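Local coordinates for oxidoreductase, NAD-binding/iron-sulfur cluster-binding protein (PDB 6ZXU), which is a catabolic reductive dehalogenase that binds cobalamin and two [4Fe-4S] clusters and probably uses them to strip halogen reductively from organic substrates, at residues C176-A181 and Y453-E458; H341-G346 and S445-M450; T167-T172 and G231-V236; R171-C176 and G196-D201. One frame throughout, in Å; residues are numbered along the deposited sequence.

Contact 1: residues C176-A181 and Y453-E458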
# COMPACT_ATOMS: atom_id res chain seq x y z
N CYS A 176 -5.13 -9.10 12.04
CA CYS A 176 -5.27 -10.56 11.87
C CYS A 176 -6.57 -10.96 11.20
O CYS A 176 -6.57 -11.77 10.28
CB CYS A 176 -5.12 -11.27 13.18
SG CYS A 176 -3.44 -11.27 13.76
N ALA A 177 -7.66 -10.30 11.55
CA ALA A 177 -8.93 -10.56 10.91
C ALA A 177 -8.90 -10.16 9.47
O ALA A 177 -9.40 -10.82 8.62
CB ALA A 177 -9.99 -9.80 11.63
N GLU A 178 -8.32 -9.01 9.21
CA GLU A 178 -8.16 -8.52 7.85
C GLU A 178 -7.43 -9.53 6.97
O GLU A 178 -7.92 -9.91 5.89
CB GLU A 178 -7.32 -7.24 7.90
CG GLU A 178 -7.07 -6.60 6.54
CD GLU A 178 -5.64 -6.01 6.42
OE1 GLU A 178 -5.31 -4.99 7.09
OE2 GLU A 178 -4.79 -6.58 5.66
N ILE A 179 -6.25 -9.94 7.39
CA ILE A 179 -5.45 -10.91 6.64
C ILE A 179 -6.19 -12.25 6.50
O ILE A 179 -6.27 -12.81 5.42
CB ILE A 179 -4.05 -11.13 7.30
CG1 ILE A 179 -3.30 -9.81 7.28
CG2 ILE A 179 -3.32 -12.27 6.61
CD1 ILE A 179 -1.98 -9.86 8.00
N ALA A 180 -6.80 -12.74 7.58
CA ALA A 180 -7.56 -14.03 7.51
C ALA A 180 -8.73 -13.99 6.55
O ALA A 180 -9.00 -14.96 5.86
CB ALA A 180 -8.03 -14.42 8.90
N ALA A 181 -9.44 -12.85 6.50
CA ALA A 181 -10.57 -12.64 5.59
C ALA A 181 -10.11 -12.61 4.16
O ALA A 181 -10.74 -13.24 3.31
CB ALA A 181 -11.29 -11.34 5.91
N TYR A 453 -4.26 -0.00 -1.23
CA TYR A 453 -5.56 0.69 -1.10
C TYR A 453 -6.34 0.18 0.11
O TYR A 453 -6.80 0.98 0.94
CB TYR A 453 -6.40 0.43 -2.30
CG TYR A 453 -6.04 1.29 -3.48
CD1 TYR A 453 -5.54 2.54 -3.31
CD2 TYR A 453 -6.31 0.87 -4.75
CE1 TYR A 453 -5.29 3.34 -4.40
CE2 TYR A 453 -6.02 1.63 -5.85
CZ TYR A 453 -5.56 2.90 -5.68
OH TYR A 453 -5.33 3.76 -6.80
N MET A 454 -6.39 -1.12 0.28
CA MET A 454 -7.07 -1.72 1.38
C MET A 454 -6.42 -1.41 2.71
O MET A 454 -7.10 -0.98 3.66
CB MET A 454 -7.18 -3.24 1.15
CG MET A 454 -7.90 -4.06 2.23
SD MET A 454 -6.75 -4.44 3.55
CE MET A 454 -5.28 -5.25 2.70
N ARG A 455 -5.12 -1.56 2.79
CA ARG A 455 -4.41 -1.27 4.02
C ARG A 455 -4.51 0.19 4.41
O ARG A 455 -4.73 0.53 5.62
CB ARG A 455 -2.95 -1.65 3.88
CG ARG A 455 -2.07 -1.40 5.08
CD ARG A 455 -2.49 -2.15 6.34
NE ARG A 455 -2.79 -3.57 6.05
CZ ARG A 455 -1.86 -4.51 5.78
NH1 ARG A 455 -0.56 -4.18 5.76
NH2 ARG A 455 -2.22 -5.78 5.51
N GLY A 456 -4.34 1.08 3.44
CA GLY A 456 -4.51 2.52 3.68
C GLY A 456 -5.92 2.90 4.22
O GLY A 456 -6.01 3.64 5.16
N ALA A 457 -6.94 2.41 3.56
CA ALA A 457 -8.32 2.67 3.90
C ALA A 457 -8.63 2.23 5.29
O ALA A 457 -9.30 2.96 6.04
CB ALA A 457 -9.28 2.04 2.93
N GLU A 458 -8.10 1.10 5.71
CA GLU A 458 -8.21 0.65 7.10
C GLU A 458 -7.58 1.58 8.09
O GLU A 458 -8.18 1.96 9.11
CB GLU A 458 -7.61 -0.76 7.21
CG GLU A 458 -7.45 -1.31 8.62
CD GLU A 458 -6.63 -2.63 8.56
OE1 GLU A 458 -6.96 -3.47 7.73
OE2 GLU A 458 -5.70 -2.88 9.32
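Glu-178 and Arg-455 meet in a buried salt bridge between segments 176-181 and 453-458 of two long helices, whose local axes approach to 12.3 Å and run nearly antiparallel at 152°. Arg-455 NH2 reaches Glu-178 OE2 at 2.7 Å, almost straight, through the carboxylate's syn lone pair and within the guanidinium plane. Since the carboxylate and guanidinium planes are only 28° apart, NE can face the other oxygen as well; that bond, Arg-455 NE to Glu-178 OE1 at 3.1 Å, is less certain because OE1 sits too near Glu-458 in the model. Arg-455 arrives by a chain folded at chi2 and chi3, which turns its end back across the Glu-178 side chain. Two further bonds hold the guanidinium: NH1 forms a salt bridge with Asp-118, and NH2 has a second acceptor in Leu-117 O. On the acid side Arg-175 NH2 forms a salt bridge with Glu-458 OE2, and its NE faces Glu-178 OE1, the less certainly placed oxygen, so two arginines serve two glutamates and would probably offset the cost of burying them. Met-454 approaches Glu-178 from the opposite direction, its CE lying 3.3 Å from Glu-178 OE2. The arrangement is a buried charge network between two helices, each leading into an edge strand of its own four-stranded antiparallel sheet; on the second helix Tyr-453 touches the cobalamin.

Contact 2: residues H341-G346 and S445-M450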
# COMPACT_ATOMS: atom_id res chain seq x y z
N HIS A 341 -7.73 -11.29 -10.69
CA HIS A 341 -6.99 -12.30 -9.96
C HIS A 341 -7.69 -12.62 -8.65
O HIS A 341 -8.24 -11.73 -8.01
CB HIS A 341 -5.57 -11.80 -9.70
CG HIS A 341 -4.66 -12.85 -9.16
ND1 HIS A 341 -4.70 -13.26 -7.85
CD2 HIS A 341 -3.68 -13.56 -9.75
CE1 HIS A 341 -3.76 -14.16 -7.63
NE2 HIS A 341 -3.15 -14.38 -8.79
N PRO A 342 -7.73 -13.91 -8.25
CA PRO A 342 -8.45 -14.30 -6.99
C PRO A 342 -8.02 -13.62 -5.71
O PRO A 342 -8.83 -13.47 -4.79
CB PRO A 342 -8.13 -15.80 -6.87
CG PRO A 342 -8.01 -16.25 -8.27
CD PRO A 342 -7.33 -15.12 -9.01
N LEU A 343 -6.76 -13.23 -5.60
CA LEU A 343 -6.29 -12.52 -4.44
C LEU A 343 -6.91 -11.14 -4.30
O LEU A 343 -7.37 -10.76 -3.22
CB LEU A 343 -4.75 -12.42 -4.45
CG LEU A 343 -4.12 -11.79 -3.21
CD1 LEU A 343 -4.44 -12.53 -1.91
CD2 LEU A 343 -2.60 -11.69 -3.37
N ALA A 344 -6.93 -10.39 -5.40
CA ALA A 344 -7.64 -9.12 -5.41
C ALA A 344 -9.16 -9.28 -5.10
O ALA A 344 -9.73 -8.52 -4.33
CB ALA A 344 -7.48 -8.48 -6.78
N LEU A 345 -9.79 -10.28 -5.67
CA LEU A 345 -11.18 -10.61 -5.31
C LEU A 345 -11.35 -10.90 -3.82
O LEU A 345 -12.38 -10.57 -3.24
CB LEU A 345 -11.72 -11.80 -6.14
CG LEU A 345 -12.00 -11.41 -7.60
CD1 LEU A 345 -12.14 -12.60 -8.50
CD2 LEU A 345 -13.31 -10.61 -7.66
N GLY A 346 -10.35 -11.45 -3.16
CA GLY A 346 -10.41 -11.64 -1.67
C GLY A 346 -10.42 -10.35 -0.95
O GLY A 346 -10.92 -10.26 0.17
N SER A 445 -0.42 -7.25 -10.74
CA SER A 445 -0.26 -5.80 -10.68
C SER A 445 -1.39 -5.12 -9.88
O SER A 445 -1.12 -4.41 -8.93
CB SER A 445 -0.21 -5.20 -12.08
OG SER A 445 -0.15 -3.81 -12.02
N ALA A 446 -2.61 -5.42 -10.24
CA ALA A 446 -3.72 -4.84 -9.54
C ALA A 446 -3.81 -5.31 -8.09
O ALA A 446 -4.30 -4.55 -7.23
CB ALA A 446 -5.01 -5.14 -10.22
N SER A 447 -3.34 -6.52 -7.79
CA SER A 447 -3.31 -6.96 -6.39
C SER A 447 -2.32 -6.16 -5.58
O SER A 447 -2.55 -5.94 -4.37
CB SER A 447 -2.98 -8.50 -6.32
OG SER A 447 -4.07 -9.30 -6.73
N GLN A 448 -1.23 -5.70 -6.18
CA GLN A 448 -0.32 -4.79 -5.50
C GLN A 448 -0.97 -3.46 -5.20
O GLN A 448 -0.85 -2.92 -4.09
CB GLN A 448 0.97 -4.58 -6.30
CG GLN A 448 1.91 -5.80 -6.34
CD GLN A 448 3.37 -5.43 -6.65
OE1 GLN A 448 3.79 -5.46 -7.81
NE2 GLN A 448 4.15 -5.05 -5.59
N SER A 449 -1.70 -2.94 -6.15
CA SER A 449 -2.48 -1.68 -5.93
C SER A 449 -3.52 -1.84 -4.84
O SER A 449 -3.63 -1.01 -3.94
CB SER A 449 -3.18 -1.26 -7.23
OG SER A 449 -2.25 -0.90 -8.20
N MET A 450 -4.26 -2.93 -4.89
CA MET A 450 -5.41 -3.11 -3.98
C MET A 450 -4.98 -3.38 -2.56
O MET A 450 -5.65 -2.94 -1.63
CB MET A 450 -6.33 -4.25 -4.46
CG MET A 450 -7.10 -3.97 -5.75
SD MET A 450 -8.26 -2.57 -5.56
CE MET A 450 -7.86 -1.58 -7.07
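Ser-447 presses its hydroxyl into the first turn of helix 342-354, where it meets Ala-344, Leu-343 and His-341 together. The backbones are close there: Ala-344 CA and Ser-447 CA are only 4.9 Å apart, which two such small side chains allow. Ser-447 OG lies 3.5 Å from Ala-344 CB and 3.9 Å from Leu-343 CB. With chi1 at -73°, OG stands anti to its own carbonyl carbon, which directs it at the neighbouring helix. His-341 contributes more distantly, its ND1 lying 4.2 Å from Ser-447 OG. That ring is fixed from within its own segment: ND1 accepts the N-H of Leu-343 at 3.1 Å and 163° in an N-capping bond, Pro-342 CD sits 3.3 Å above one face, displaced toward the rim, and NE2 donates to Phe-642 O. With an alanine here, the Leu-343 N-H at the helix start would probably lose its cap and Phe-642 O this donor.

The packing slackens away from this point. Met-450 starts toward the other helix, but its end leads away and touches Met-339, and the side chain comes no nearer than 4.6 Å; it is partly exposed, as is Leu-345, which points away and packs on Trp-189. The whole is a close helix-helix contact through small residues at a histidine-capped helix N terminus; Ser-447 stands two residues before Ser-449, which lines the cobalamin pocket.

Contact 3: residues T167-T172 and G231-V236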
# COMPACT_ATOMS: atom_id res chain seq x y z
N THR A 167 -4.19 -0.72 23.58
CA THR A 167 -4.98 -1.07 22.40
C THR A 167 -4.26 -2.07 21.45
O THR A 167 -4.79 -2.40 20.43
CB THR A 167 -5.30 0.17 21.56
OG1 THR A 167 -4.08 0.68 20.99
CG2 THR A 167 -5.98 1.25 22.41
N ASN A 168 -3.17 -2.62 21.87
CA ASN A 168 -2.33 -3.35 20.93
C ASN A 168 -2.89 -4.67 20.52
O ASN A 168 -2.89 -5.03 19.34
CB ASN A 168 -0.93 -3.48 21.51
CG ASN A 168 0.14 -3.24 20.48
OD1 ASN A 168 -0.02 -3.54 19.29
ND2 ASN A 168 1.21 -2.67 20.90
N ALA A 169 -3.49 -5.38 21.44
CA ALA A 169 -4.10 -6.67 21.10
C ALA A 169 -5.28 -6.52 20.21
O ALA A 169 -5.46 -7.28 19.27
CB ALA A 169 -4.50 -7.40 22.37
N ALA A 170 -6.07 -5.50 20.43
CA ALA A 170 -7.22 -5.19 19.52
C ALA A 170 -6.79 -4.64 18.15
O ALA A 170 -7.29 -5.04 17.13
CB ALA A 170 -8.16 -4.20 20.20
N ARG A 171 -5.81 -3.75 18.15
CA ARG A 171 -5.16 -3.28 16.92
C ARG A 171 -4.59 -4.47 16.12
O ARG A 171 -4.82 -4.61 14.93
CB ARG A 171 -4.08 -2.28 17.29
CG ARG A 171 -3.15 -1.77 16.17
CD ARG A 171 -1.92 -2.62 16.19
NE ARG A 171 -0.80 -2.20 15.37
CZ ARG A 171 0.10 -3.05 14.91
NH1 ARG A 171 0.06 -4.33 15.24
NH2 ARG A 171 1.10 -2.61 14.20
N THR A 172 -3.83 -5.31 16.78
CA THR A 172 -3.23 -6.44 16.11
C THR A 172 -4.28 -7.51 15.74
O THR A 172 -4.20 -8.10 14.66
CB THR A 172 -2.11 -6.97 16.96
OG1 THR A 172 -1.24 -5.88 17.35
CG2 THR A 172 -1.34 -8.02 16.21
N GLY A 231 5.38 -9.02 21.43
CA GLY A 231 4.10 -9.64 21.48
C GLY A 231 3.49 -9.70 20.12
O GLY A 231 4.02 -9.15 19.15
N PHE A 232 2.40 -10.44 20.00
CA PHE A 232 1.81 -10.73 18.73
C PHE A 232 0.36 -11.27 18.97
O PHE A 232 -0.00 -11.60 20.09
CB PHE A 232 2.62 -11.78 17.95
CG PHE A 232 2.69 -13.10 18.64
CD1 PHE A 232 3.66 -13.34 19.59
CD2 PHE A 232 1.75 -14.07 18.40
CE1 PHE A 232 3.71 -14.56 20.26
CE2 PHE A 232 1.82 -15.32 19.06
CZ PHE A 232 2.78 -15.55 19.97
N ARG A 233 -0.41 -11.34 17.89
CA ARG A 233 -1.69 -11.98 17.83
C ARG A 233 -1.74 -12.87 16.64
O ARG A 233 -0.92 -12.73 15.72
CB ARG A 233 -2.86 -10.98 17.84
CG ARG A 233 -2.80 -10.00 18.97
CD ARG A 233 -3.10 -10.59 20.36
NE ARG A 233 -4.52 -10.91 20.45
CZ ARG A 233 -5.15 -11.32 21.54
NH1 ARG A 233 -4.55 -11.45 22.70
NH2 ARG A 233 -6.45 -11.52 21.46
N LEU A 234 -2.71 -13.83 16.66
CA LEU A 234 -2.82 -14.89 15.64
C LEU A 234 -4.05 -14.82 14.77
O LEU A 234 -5.09 -14.38 15.20
CB LEU A 234 -2.87 -16.25 16.31
CG LEU A 234 -1.66 -16.60 17.16
CD1 LEU A 234 -2.00 -17.79 18.08
CD2 LEU A 234 -0.48 -16.93 16.24
N GLY A 235 -3.88 -15.24 13.51
CA GLY A 235 -4.97 -15.52 12.62
C GLY A 235 -4.71 -16.91 12.03
O GLY A 235 -3.58 -17.36 11.95
N VAL A 236 -5.78 -17.57 11.60
CA VAL A 236 -5.76 -18.93 11.01
C VAL A 236 -6.73 -18.97 9.85
O VAL A 236 -7.80 -18.35 9.86
CB VAL A 236 -6.14 -20.00 12.04
CG1 VAL A 236 -6.26 -21.34 11.35
CG2 VAL A 236 -5.14 -20.03 13.18
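Arg-233 lays its side chain along helix 168-190, and its successive atoms meet first Thr-172 and then Ala-169. CB begins against the methyl of Thr-172, with 3.7 Å between Arg-233 CB and Thr-172 CG2. CG touches that same methyl and also approaches the backbone, standing 3.8 Å from Ala-169 O. Bends at chi2 and chi3, both -71°, then turn the chain along the helix surface, bringing CD to 4.0 Å from Ala-169 CB. At the guanidinium the alanine methyl lies over one face, 3.8 Å above the plane and displaced toward the rim. The polar end finds its partners outside the two segments: NE forms a salt bridge with Asp-173 OD1, NH2 lies about 3.0 Å from Asp-173 OD2, and NH1 is held by Glu-63 and by Pro-62 O.

Thr-172 can offer a methyl because its hydroxyl is occupied on the helix side. Its OG1 donates to Asn-168 O at 2.7 Å from 36° above the carbonyl plane, while Thr-172 N reaches that oxygen from the opposite face, so one carbonyl serves two donors. The hydroxyl also accepts from Arg-171 NH1, 2.9 Å from Thr-172 OG1. These bonds fix the rotation of the threonine and keep CG2 turned to the strand.

No hydrogen bond crosses between 167-172 and 231-236. The chemistry is therefore divided: the aliphatic stem and one guanidinium face of the arginine supply apolar packing between helix and sheet, while its charge is met by carboxylates around the contact.

Contact 4: residues R171-C176 and G196-D201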
# COMPACT_ATOMS: atom_id res chain seq x y z
N ARG A 171 -5.81 -3.75 18.15
CA ARG A 171 -5.16 -3.28 16.92
C ARG A 171 -4.59 -4.47 16.12
O ARG A 171 -4.82 -4.61 14.93
CB ARG A 171 -4.08 -2.28 17.29
CG ARG A 171 -3.15 -1.77 16.17
CD ARG A 171 -1.92 -2.62 16.19
NE ARG A 171 -0.80 -2.20 15.37
CZ ARG A 171 0.10 -3.05 14.91
NH1 ARG A 171 0.06 -4.33 15.24
NH2 ARG A 171 1.10 -2.61 14.20
N THR A 172 -3.83 -5.31 16.78
CA THR A 172 -3.23 -6.44 16.11
C THR A 172 -4.28 -7.51 15.74
O THR A 172 -4.20 -8.10 14.66
CB THR A 172 -2.11 -6.97 16.96
OG1 THR A 172 -1.24 -5.88 17.35
CG2 THR A 172 -1.34 -8.02 16.21
N ASP A 173 -5.27 -7.74 16.59
CA ASP A 173 -6.42 -8.57 16.15
C ASP A 173 -7.08 -8.08 14.89
O ASP A 173 -7.46 -8.87 14.01
CB ASP A 173 -7.47 -8.73 17.27
CG ASP A 173 -7.09 -9.78 18.31
OD1 ASP A 173 -6.14 -10.61 18.09
OD2 ASP A 173 -7.73 -9.78 19.38
N MET A 174 -7.32 -6.78 14.81
CA MET A 174 -7.90 -6.20 13.56
C MET A 174 -7.11 -6.58 12.31
O MET A 174 -7.66 -6.98 11.28
CB MET A 174 -7.98 -4.64 13.70
CG MET A 174 -8.54 -3.97 12.48
SD MET A 174 -8.30 -2.14 12.54
CE MET A 174 -6.47 -2.04 12.58
N ARG A 175 -5.81 -6.41 12.38
CA ARG A 175 -4.95 -6.76 11.26
C ARG A 175 -5.02 -8.27 10.99
O ARG A 175 -5.02 -8.66 9.86
CB ARG A 175 -3.53 -6.27 11.57
CG ARG A 175 -2.51 -6.52 10.50
CD ARG A 175 -2.77 -5.86 9.18
NE ARG A 175 -3.32 -4.49 9.34
CZ ARG A 175 -2.60 -3.42 9.70
NH1 ARG A 175 -1.29 -3.54 9.98
NH2 ARG A 175 -3.19 -2.20 9.84
N CYS A 176 -5.13 -9.10 12.04
CA CYS A 176 -5.27 -10.56 11.87
C CYS A 176 -6.57 -10.96 11.20
O CYS A 176 -6.57 -11.77 10.28
CB CYS A 176 -5.12 -11.27 13.18
SG CYS A 176 -3.44 -11.27 13.76
N GLY A 196 -11.70 -18.22 7.87
CA GLY A 196 -10.73 -17.48 8.64
C GLY A 196 -11.13 -17.43 10.08
O GLY A 196 -12.31 -17.52 10.42
N HIS A 197 -10.14 -17.31 10.92
CA HIS A 197 -10.33 -17.30 12.35
C HIS A 197 -9.40 -16.32 12.99
O HIS A 197 -8.22 -16.20 12.58
CB HIS A 197 -10.06 -18.73 12.97
CG HIS A 197 -10.70 -19.86 12.25
ND1 HIS A 197 -11.82 -20.52 12.70
CD2 HIS A 197 -10.37 -20.47 11.09
CE1 HIS A 197 -12.15 -21.48 11.86
NE2 HIS A 197 -11.27 -21.48 10.88
N PHE A 198 -9.85 -15.66 14.05
CA PHE A 198 -8.96 -14.87 14.86
C PHE A 198 -9.64 -14.76 16.21
O PHE A 198 -10.70 -15.35 16.42
CB PHE A 198 -8.67 -13.50 14.24
CG PHE A 198 -9.78 -12.49 14.41
CD1 PHE A 198 -10.95 -12.68 13.75
CD2 PHE A 198 -9.63 -11.40 15.25
CE1 PHE A 198 -11.98 -11.78 13.94
CE2 PHE A 198 -10.63 -10.47 15.40
CZ PHE A 198 -11.84 -10.71 14.79
N SER A 199 -8.99 -14.11 17.14
CA SER A 199 -9.51 -14.11 18.52
C SER A 199 -11.01 -13.74 18.63
O SER A 199 -11.73 -14.30 19.40
CB SER A 199 -8.69 -13.16 19.33
OG SER A 199 -9.25 -13.12 20.61
N GLY A 200 -11.43 -12.71 17.89
CA GLY A 200 -12.77 -12.25 17.85
C GLY A 200 -13.82 -13.18 17.26
O GLY A 200 -15.00 -13.02 17.57
N ASP A 201 -13.40 -14.20 16.49
CA ASP A 201 -14.30 -15.17 15.91
C ASP A 201 -13.46 -16.34 15.44
O ASP A 201 -12.89 -16.32 14.34
CB ASP A 201 -15.05 -14.56 14.71
CG ASP A 201 -16.18 -15.49 14.15
OD1 ASP A 201 -15.91 -16.65 13.83
OD2 ASP A 201 -17.35 -15.03 14.00
O HOH W 1 -6.29 -13.29 17.29
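The Phe-198 ring presents its rim to Asp-173, whose CB lies in the ring plane at the edge, with CB to CD2 of Phe-198 at 4.0 Å. The same ring atom, Phe-198 CD2, comes within 3.6 Å of the backbone oxygen Asp-173 O. The beta carbons of Cys-176 and Phe-198 add an apolar touch at 4.3 Å. Further along, Asp-173 OD2 is 3.5 Å from Ser-199 CB, and a water joins the segments, donating to Asp-173 OD1 at 2.8 Å and accepting from Ser-199 N.

What sets these groups in place lies one step out. With chi1 at 78°, Phe-198 CG lies between the backbone N and the carbonyl carbon, which folds the ring over its own type I turn, Phe-198 to Asp-201; Gly-200 N sits 3.4 Å above one face, displaced toward the rim, while Ala-177 CB packs at the ring's CE1. Replacing the aspartate, whose OD1 also pairs with Arg-233, by an alanine would probably leave that arginine without this counter-charge and the bridging water without its acceptor. The arrangement is that of an antiparallel sheet's edge strand, 194-198, running into a beta turn that packs against the helix preceding it in the chain.

In the fold
Following the chain, helix 168-190 supplies the first side of three contacts. Contacts 3 and 4 both open on its first turns, sharing Arg-171 and Thr-172; contact 4 closes first, a short loop back to strand 194-198, and contact 3 closes later on strand 232-239, the neighbouring strand of that sheet. Their centres are about 7 Å apart. Contact 1 leaves the same helix and crosses both, closing only at helix 445-469, some 270 residues on. Contact 2 opens after contacts 3 and 4 have closed and falls wholly within the span of contact 1, joining helix 342-354 to the start of helix 445-469. Together they link the N-terminal sheet, through helix 168-190, to the helix beside the cobalamin.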